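Local coordinates for NAD-dependent deacetylase 2 (Archaeoglobus fulgidus, PDB 1YC2), which removes acetyl groups from lysine residues of proteins such as the chromatin protein Alba, consuming NAD and releasing nicotinamide and 2''-O-acetyl-ADP-ribose, at residues G25-S30 with N101-H106; A96-N101 with L115-S120. All coordinates share one frame; numbering follows the deposited sequence.

Contact 1 of 2, residues G25-S30 with N101-H106. With NCA (nicotinamide), chain K; NAD (nicotinamide-adenine-dinucleotide), chain J.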
loop_
_atom_site.group_PDB
_atom_site.type_symbol
_atom_site.label_atom_id
_atom_site.label_comp_id
_atom_site.label_asym_id
_atom_site.label_seq_id
_atom_site.Cartn_x
_atom_site.Cartn_y
_atom_site.Cartn_z
ATOM N N GLY A 25 3.415 3.291 5.961
ATOM C CA GLY A 25 4.768 3.444 6.461
ATOM C C GLY A 25 5.864 3.170 5.444
ATOM O O GLY A 25 6.962 3.712 5.561
ATOM N N ILE A 26 5.601 2.335 4.443
ATOM C CA ILE A 26 6.651 2.050 3.473
ATOM C C ILE A 26 6.816 3.149 2.436
ATOM O O ILE A 26 7.739 3.100 1.626
ATOM C CB ILE A 26 6.428 0.714 2.728
ATOM C CG1 ILE A 26 7.749 0.267 2.093
ATOM C CG2 ILE A 26 5.365 0.878 1.632
ATOM C CD1 ILE A 26 7.697 -1.061 1.385
ATOM N N SER A 27 5.930 4.140 2.455
ATOM C CA SER A 27 6.020 5.244 1.497
ATOM C C SER A 27 6.346 6.574 2.177
ATOM O O SER A 27 6.396 7.622 1.525
ATOM C CB SER A 27 4.719 5.376 0.688
ATOM O OG SER A 27 4.621 4.367 -0.313
ATOM N N ALA A 28 6.565 6.532 3.489
ATOM C CA ALA A 28 6.898 7.743 4.228
ATOM C C ALA A 28 8.220 8.310 3.697
ATOM O O ALA A 28 8.329 9.507 3.424
ATOM C CB ALA A 28 7.013 7.436 5.721
ATOM N N GLU A 29 9.217 7.443 3.537
ATOM C CA GLU A 29 10.522 7.864 3.033
ATOM C C GLU A 29 10.493 8.206 1.544
ATOM O O GLU A 29 11.543 8.394 0.929
ATOM C CB GLU A 29 11.569 6.778 3.292
ATOM C CG GLU A 29 11.767 6.475 4.765
ATOM C CD GLU A 29 12.588 5.225 4.993
ATOM O OE1 GLU A 29 13.800 5.247 4.679
ATOM O OE2 GLU A 29 12.019 4.219 5.478
ATOM N N SER A 30 9.296 8.266 0.966
ATOM C CA SER A 30 9.137 8.629 -0.443
ATOM C C SER A 30 8.534 10.030 -0.487
ATOM O O SER A 30 8.503 10.679 -1.534
ATOM C CB SER A 30 8.209 7.649 -1.171
ATOM O OG SER A 30 8.828 6.387 -1.351
ATOM N N ASN A 101 -1.741 0.773 0.076
ATOM C CA ASN A 101 -1.440 2.070 -0.515
ATOM C C ASN A 101 -2.057 2.201 -1.905
ATOM O O ASN A 101 -2.282 1.211 -2.589
ATOM C CB ASN A 101 0.075 2.267 -0.615
ATOM C CG ASN A 101 0.763 2.138 0.723
ATOM O OD1 ASN A 101 0.150 2.358 1.767
ATOM N ND2 ASN A 101 2.049 1.799 0.703
ATOM N N ILE A 102 -2.322 3.429 -2.322
ATOM C CA ILE A 102 -2.907 3.688 -3.631
ATOM C C ILE A 102 -1.902 4.437 -4.501
ATOM O O ILE A 102 -2.252 4.921 -5.573
ATOM C CB ILE A 102 -4.145 4.588 -3.506
ATOM C CG1 ILE A 102 -3.723 5.937 -2.913
ATOM C CG2 ILE A 102 -5.201 3.910 -2.655
ATOM C CD1 ILE A 102 -4.833 6.931 -2.739
ATOM N N ASP A 103 -0.659 4.529 -4.041
ATOM C CA ASP A 103 0.368 5.270 -4.763
ATOM C C ASP A 103 1.072 4.564 -5.918
ATOM O O ASP A 103 1.773 5.207 -6.685
ATOM C CB ASP A 103 1.412 5.802 -3.770
ATOM C CG ASP A 103 2.109 4.698 -2.995
ATOM O OD1 ASP A 103 2.607 4.996 -1.887
ATOM O OD2 ASP A 103 2.170 3.544 -3.486
ATOM N N MET A 104 0.898 3.254 -6.038
ATOM C CA MET A 104 1.519 2.492 -7.120
ATOM C C MET A 104 3.044 2.498 -7.161
ATOM O O MET A 104 3.635 2.223 -8.204
ATOM C CB MET A 104 0.996 2.982 -8.464
ATOM C CG MET A 104 -0.470 2.698 -8.680
ATOM S SD MET A 104 -1.044 3.567 -10.132
ATOM C CE MET A 104 -1.183 5.290 -9.444
ATOM N N LEU A 105 3.676 2.804 -6.035
ATOM C CA LEU A 105 5.126 2.838 -5.972
ATOM C C LEU A 105 5.742 1.452 -6.089
ATOM O O LEU A 105 6.910 1.324 -6.433
ATOM C CB LEU A 105 5.587 3.518 -4.680
ATOM C CG LEU A 105 5.181 4.989 -4.591
ATOM C CD1 LEU A 105 5.792 5.622 -3.353
ATOM C CD2 LEU A 105 5.650 5.725 -5.852
ATOM N N HIS A 106 4.969 0.407 -5.806
ATOM C CA HIS A 106 5.501 -0.952 -5.941
ATOM C C HIS A 106 5.658 -1.305 -7.424
ATOM O O HIS A 106 6.689 -1.830 -7.832
ATOM C CB HIS A 106 4.585 -1.965 -5.253
ATOM C CG HIS A 106 4.679 -1.945 -3.756
ATOM N ND1 HIS A 106 5.804 -2.360 -3.075
ATOM C CD2 HIS A 106 3.787 -1.567 -2.810
ATOM C CE1 HIS A 106 5.599 -2.243 -1.776
ATOM N NE2 HIS A 106 4.382 -1.764 -1.587
HETATM N N1 NCA K . -1.762 7.751 3.422
HETATM C C2 NCA K . -0.873 7.019 2.502
HETATM C C3 NCA K . -1.352 6.515 1.233
HETATM C C4 NCA K . -2.785 6.804 0.971
HETATM C C5 NCA K . -3.659 7.515 1.859
HETATM C C6 NCA K . -3.131 7.990 3.090
HETATM C C7 NCA K . -0.464 5.735 0.206
HETATM O O7 NCA K . -0.976 5.348 -0.851
HETATM N N7 NCA K . 0.797 5.501 0.465
HETATM P PA NAD J . -1.099 3.422 9.302
HETATM O O1A NAD J . -2.144 2.986 10.255
HETATM O O2A NAD J . -0.830 4.883 9.144
HETATM O O5B NAD J . 0.222 2.625 9.704
HETATM C C5B NAD J . 1.541 2.902 9.123
HETATM C C4B NAD J . 2.594 2.303 10.051
HETATM O O4B NAD J . 3.901 2.608 9.432
HETATM C C3B NAD J . 2.685 2.920 11.495
HETATM O O3B NAD J . 2.460 1.868 12.482
HETATM C C2B NAD J . 4.060 3.562 11.613
HETATM O O2B NAD J . 4.683 3.537 12.852
HETATM C C1B NAD J . 4.832 2.858 10.474
HETATM N N9A NAD J . 5.863 3.703 9.871
HETATM C C8A NAD J . 6.016 5.077 9.733
HETATM N N7A NAD J . 7.120 5.422 9.094
HETATM C C5A NAD J . 7.769 4.294 8.764
HETATM C C6A NAD J . 9.040 4.014 8.044
HETATM N N6A NAD J . 9.814 4.966 7.560
HETATM N N1A NAD J . 9.353 2.669 7.917
HETATM C C2A NAD J . 8.611 1.647 8.384
HETATM N N3A NAD J . 7.401 1.855 9.069
HETATM C C4A NAD J . 7.015 3.196 9.238
HETATM O O3 NAD J . -1.433 2.866 7.864
HETATM P PN NAD J . -1.834 1.389 7.342
HETATM O O1N NAD J . -1.232 0.384 8.230
HETATM O O2N NAD J . -1.510 1.379 5.885
HETATM O O5D NAD J . -3.426 1.416 7.634
HETATM C C5D NAD J . -4.264 2.333 6.876
HETATM C C4D NAD J . -5.706 2.098 7.130
HETATM O O4D NAD J . -5.940 1.852 8.582
HETATM C C3D NAD J . -6.612 3.316 6.772
HETATM O O3D NAD J . -7.825 2.876 6.126
HETATM C C2D NAD J . -6.893 3.987 8.137
HETATM O O2D NAD J . -8.058 4.769 8.135
HETATM C C1D NAD J . -6.936 2.756 9.122
HETATM N N1N NAD J . -6.564 3.077 10.550
HETATM C C2N NAD J . -7.656 3.408 11.450
HETATM C C3N NAD J . -7.449 3.694 12.742
HETATM C C7N NAD J . -8.598 4.053 13.678
HETATM O O7N NAD J . -8.405 3.972 14.919
HETATM N N7N NAD J . -9.777 4.456 13.161
HETATM C C4N NAD J . -6.039 3.675 13.303
HETATM C C5N NAD J . -4.904 3.338 12.383
HETATM C C6N NAD J . -5.195 3.046 11.021
HETATM O O HOH W 1 3.626 1.644 -1.953
#
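Ser-27 and Asp-103 meet in the nicotinamide pocket of the sirtuin Rossmann-type domain, where the loop that follows strand 18-22 faces the loop leading into helix 105-108. Both loops belong to the NAD-binding site. From Ser-27, CB stands 3.9 Å from N7 of the bound nicotinamide and close to Asp-103 OD1. Its OG, turned beside the backbone N (chi1 -76°), donates to Asp-103 OD1 at 2.6 Å, arriving on the syn side and only 19° out of the carboxylate plane. The same OG rests against methyl CD1 of Leu-105, which also touches Ser-30, and it has a weak bond to His-82 on helix 80-90.

Asp-103 spreads its acceptors over both protein and ligand. OD1 also takes the amide N7 of nicotinamide at 3.0 Å, while the backbone N of Ile-102 donates to nicotinamide O7 at 2.8 Å, so the carboxamide is held at both ends. OD2 closes an Asx turn by accepting from Leu-105 N, which comes from above the carboxylate plane; together with the two bonds to OD1 this probably limits rotation of the acid group. Asn-101 lies along the carboxamide through CB and CG, and its ND2 donates to the carbonyl of Gly-23.

Ile-26 brings its methyl groups to the contact. Its CG2 meets Asn-101 ND2 at 3.6 Å, and CD1, carried on a CG1 anti to the backbone N (chi1 -162°), reaches His-106 CE1 at 4.0 Å. His-106 in turn bonds Thr-22 through NE2. Further along the loop of Ile-26, Glu-29 OE2 accepts from N6A of the adenine. A water donates to Asp-103 OD2 at 2.8 Å and accepts from Asn-101 ND2, and it reaches the other loop through a weak bond to Ser-27 OG.

Contact 2 of 2, residues A96-N101 with L115-S120. With NCA (nicotinamide), chain K; NAD (nicotinamide-adenine-dinucleotide), chain J.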
loop_
_atom_site.group_PDB
_atom_site.type_symbol
_atom_site.label_atom_id
_atom_site.label_comp_id
_atom_site.label_asym_id
_atom_site.label_seq_id
_atom_site.Cartn_x
_atom_site.Cartn_y
_atom_site.Cartn_z
ATOM N N ALA A 96 4.535 -12.270 -4.243
ATOM C CA ALA A 96 3.435 -11.323 -4.284
ATOM C C ALA A 96 3.583 -10.211 -3.270
ATOM O O ALA A 96 4.205 -10.381 -2.227
ATOM C CB ALA A 96 2.119 -12.051 -4.052
ATOM N N VAL A 97 3.007 -9.065 -3.607
ATOM C CA VAL A 97 2.996 -7.910 -2.737
ATOM C C VAL A 97 1.537 -7.542 -2.529
ATOM O O VAL A 97 0.782 -7.407 -3.483
ATOM C CB VAL A 97 3.678 -6.685 -3.363
ATOM C CG1 VAL A 97 3.494 -5.482 -2.446
ATOM C CG2 VAL A 97 5.149 -6.958 -3.591
ATOM N N ILE A 98 1.135 -7.418 -1.275
ATOM C CA ILE A 98 -0.222 -7.015 -0.949
ATOM C C ILE A 98 -0.048 -5.652 -0.297
ATOM O O ILE A 98 0.710 -5.510 0.665
ATOM C CB ILE A 98 -0.879 -7.976 0.062
ATOM C CG1 ILE A 98 -0.816 -9.409 -0.465
ATOM C CG2 ILE A 98 -2.317 -7.567 0.295
ATOM C CD1 ILE A 98 -1.345 -10.434 0.520
ATOM N N THR A 99 -0.725 -4.641 -0.819
ATOM C CA THR A 99 -0.583 -3.316 -0.238
ATOM C C THR A 99 -1.923 -2.644 -0.029
ATOM O O THR A 99 -2.909 -3.006 -0.667
ATOM C CB THR A 99 0.285 -2.390 -1.135
ATOM O OG1 THR A 99 0.574 -1.177 -0.432
ATOM C CG2 THR A 99 -0.460 -2.036 -2.428
ATOM N N GLN A 100 -1.937 -1.673 0.880
ATOM C CA GLN A 100 -3.126 -0.885 1.173
ATOM C C GLN A 100 -2.939 0.502 0.580
ATOM O O GLN A 100 -3.863 1.314 0.587
ATOM C CB GLN A 100 -3.352 -0.762 2.682
ATOM C CG GLN A 100 -4.148 -1.914 3.255
ATOM C CD GLN A 100 -4.582 -1.690 4.692
ATOM O OE1 GLN A 100 -5.304 -2.513 5.264
ATOM N NE2 GLN A 100 -4.148 -0.582 5.282
ATOM N N ASN A 101 -1.741 0.773 0.076
ATOM C CA ASN A 101 -1.440 2.070 -0.515
ATOM C C ASN A 101 -2.057 2.201 -1.905
ATOM O O ASN A 101 -2.282 1.211 -2.589
ATOM C CB ASN A 101 0.075 2.267 -0.615
ATOM C CG ASN A 101 0.763 2.138 0.723
ATOM O OD1 ASN A 101 0.150 2.358 1.767
ATOM N ND2 ASN A 101 2.049 1.799 0.703
ATOM N N LEU A 115 -1.252 -6.725 -5.287
ATOM C CA LEU A 115 -2.659 -6.827 -4.951
ATOM C C LEU A 115 -3.014 -5.550 -4.191
ATOM O O LEU A 115 -2.566 -5.348 -3.073
ATOM C CB LEU A 115 -2.880 -8.087 -4.102
ATOM C CG LEU A 115 -2.454 -9.400 -4.811
ATOM C CD1 LEU A 115 -2.740 -10.622 -3.935
ATOM C CD2 LEU A 115 -3.216 -9.533 -6.136
ATOM N N GLU A 116 -3.804 -4.679 -4.811
ATOM C CA GLU A 116 -4.161 -3.410 -4.185
ATOM C C GLU A 116 -5.511 -3.428 -3.480
ATOM O O GLU A 116 -6.548 -3.208 -4.099
ATOM C CB GLU A 116 -4.113 -2.299 -5.238
ATOM C CG GLU A 116 -2.719 -2.107 -5.856
ATOM C CD GLU A 116 -2.706 -1.102 -7.011
ATOM O OE1 GLU A 116 -1.868 -0.168 -6.994
ATOM O OE2 GLU A 116 -3.533 -1.253 -7.938
ATOM N N LEU A 117 -5.482 -3.658 -2.170
ATOM C CA LEU A 117 -6.699 -3.740 -1.362
ATOM C C LEU A 117 -7.606 -2.503 -1.350
ATOM O O LEU A 117 -8.813 -2.621 -1.143
ATOM C CB LEU A 117 -6.331 -4.115 0.072
ATOM C CG LEU A 117 -5.479 -5.383 0.165
ATOM C CD1 LEU A 117 -5.053 -5.612 1.597
ATOM C CD2 LEU A 117 -6.265 -6.568 -0.360
ATOM N N HIS A 118 -7.040 -1.323 -1.559
ATOM C CA HIS A 118 -7.854 -0.114 -1.565
ATOM C C HIS A 118 -7.902 0.540 -2.939
ATOM O O HIS A 118 -8.286 1.694 -3.056
ATOM C CB HIS A 118 -7.333 0.903 -0.539
ATOM C CG HIS A 118 -7.481 0.467 0.887
ATOM N ND1 HIS A 118 -8.343 -0.537 1.276
ATOM C CD2 HIS A 118 -6.901 0.922 2.022
ATOM C CE1 HIS A 118 -8.285 -0.683 2.589
ATOM N NE2 HIS A 118 -7.417 0.190 3.066
ATOM N N GLY A 119 -7.523 -0.204 -3.973
ATOM C CA GLY A 119 -7.520 0.346 -5.319
ATOM C C GLY A 119 -6.290 1.203 -5.571
ATOM O O GLY A 119 -5.275 1.053 -4.890
ATOM N N SER A 120 -6.367 2.101 -6.546
ATOM C CA SER A 120 -5.240 2.977 -6.841
ATOM C C SER A 120 -5.618 4.209 -7.659
ATOM O O SER A 120 -6.720 4.309 -8.189
ATOM C CB SER A 120 -4.143 2.202 -7.570
ATOM O OG SER A 120 -4.554 1.852 -8.876
HETATM N N1 NCA K . -1.762 7.751 3.422
HETATM C C2 NCA K . -0.873 7.019 2.502
HETATM C C3 NCA K . -1.352 6.515 1.233
HETATM C C4 NCA K . -2.785 6.804 0.971
HETATM C C5 NCA K . -3.659 7.515 1.859
HETATM C C6 NCA K . -3.131 7.990 3.090
HETATM C C7 NCA K . -0.464 5.735 0.206
HETATM O O7 NCA K . -0.976 5.348 -0.851
HETATM N N7 NCA K . 0.797 5.501 0.465
HETATM P PA NAD J . -1.099 3.422 9.302
HETATM O O1A NAD J . -2.144 2.986 10.255
HETATM O O2A NAD J . -0.830 4.883 9.144
HETATM O O5B NAD J . 0.222 2.625 9.704
HETATM C C5B NAD J . 1.541 2.902 9.123
HETATM C C4B NAD J . 2.594 2.303 10.051
HETATM O O4B NAD J . 3.901 2.608 9.432
HETATM C C3B NAD J . 2.685 2.920 11.495
HETATM O O3B NAD J . 2.460 1.868 12.482
HETATM C C2B NAD J . 4.060 3.562 11.613
HETATM O O2B NAD J . 4.683 3.537 12.852
HETATM C C1B NAD J . 4.832 2.858 10.474
HETATM N N9A NAD J . 5.863 3.703 9.871
HETATM C C8A NAD J . 6.016 5.077 9.733
HETATM N N7A NAD J . 7.120 5.422 9.094
HETATM C C5A NAD J . 7.769 4.294 8.764
HETATM C C6A NAD J . 9.040 4.014 8.044
HETATM N N6A NAD J . 9.814 4.966 7.560
HETATM N N1A NAD J . 9.353 2.669 7.917
HETATM C C2A NAD J . 8.611 1.647 8.384
HETATM N N3A NAD J . 7.401 1.855 9.069
HETATM C C4A NAD J . 7.015 3.196 9.238
HETATM O O3 NAD J . -1.433 2.866 7.864
HETATM P PN NAD J . -1.834 1.389 7.342
HETATM O O1N NAD J . -1.232 0.384 8.230
HETATM O O2N NAD J . -1.510 1.379 5.885
HETATM O O5D NAD J . -3.426 1.416 7.634
HETATM C C5D NAD J . -4.264 2.333 6.876
HETATM C C4D NAD J . -5.706 2.098 7.130
HETATM O O4D NAD J . -5.940 1.852 8.582
HETATM C C3D NAD J . -6.612 3.316 6.772
HETATM O O3D NAD J . -7.825 2.876 6.126
HETATM C C2D NAD J . -6.893 3.987 8.137
HETATM O O2D NAD J . -8.058 4.769 8.135
HETATM C C1D NAD J . -6.936 2.756 9.122
HETATM N N1N NAD J . -6.564 3.077 10.550
HETATM C C2N NAD J . -7.656 3.408 11.450
HETATM C C3N NAD J . -7.449 3.694 12.742
HETATM C C7N NAD J . -8.598 4.053 13.678
HETATM O O7N NAD J . -8.405 3.972 14.919
HETATM N N7N NAD J . -9.777 4.456 13.161
HETATM C C4N NAD J . -6.039 3.675 13.303
HETATM C C5N NAD J . -4.904 3.338 12.383
HETATM C C6N NAD J . -5.195 3.046 11.021
HETATM O O HOH W 2 -4.727 -0.252 -2.463
HETATM O O HOH W 3 -0.691 1.006 -5.011
#
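With CG beside the backbone N (chi1 -87°) and the chain extended beyond it, Gln-100 runs alongside His-118, whose own CG is placed likewise (chi1 -67°). The methylene CG of Gln-100 lies over one face of the imidazole, 4.3 Å from the ring centroid in a CH-pi contact, and the amide plane is tilted only 27° from the ring. At the end of this side chain, Gln-100 NE2 makes two weak bonds to NAD, to O2N and O5D.

This pair sits at the C-terminal end of two neighbouring parallel strands, 94-99 and 114-116, within the beta-alpha-beta unit that also contains helix 105-108. Leu-115 N donates to Val-97 O at 2.8 Å, Thr-99 N returns a bond to Leu-115 O, and Leu-117 N, entering a type I turn, reaches Thr-99 O at 3.1 Å. On one face of the sheet Ile-98 packs through CG2 on Leu-117 CD1 at 3.6 Å and through CG1 on Leu-115 CD1, with helix 171-183 against Ile-98 and Leu-115. On the other face Thr-99 CG2 lies beside Glu-116 CG. Thr-99 OG1 accepts from Asn-101 N in an ST turn and is also bonded to Thr-22.

Beyond the last strand-to-strand backbone bond, water bridges the segments: one molecule accepts from His-118 N at 2.7 Å and donates to Asn-101 O and Gly-119 O, and another links Asn-101 O to Glu-116 OE1, which also accepts from Gln-107 NE2. Replacing Gln-100 with alanine removes CG and the amide, which is likely to cost NAD two weak bonds and leave the imidazole face uncovered and its ring freer to turn. One side chain thus borders both His-118, the predicted proton acceptor, and the NAD phosphate-ribose linkage, and may help to align them.

From the N terminus, the chain leaves strand 18-22 into residues 25-30, passes through several helices, including 80-90, and returns along strand 94-99 to residues 101-106, where contact 1 closes a long, mainly helical loop. Contact 2 begins within that loop, at residues 96-101, and ends beyond it at 115-120, closing the much shorter excursion through helix 105-108. The two closures therefore cross, sharing Asn-101. Contact 1 ties the cofactor-binding loop to the start of that helix; contact 2 joins the edge strand 114-116 to its neighbour. They also touch directly, Ile-102 packing on His-118, Gly-119 and Ser-120, and Met-104 on Glu-116, and both border nicotinamide and NAD.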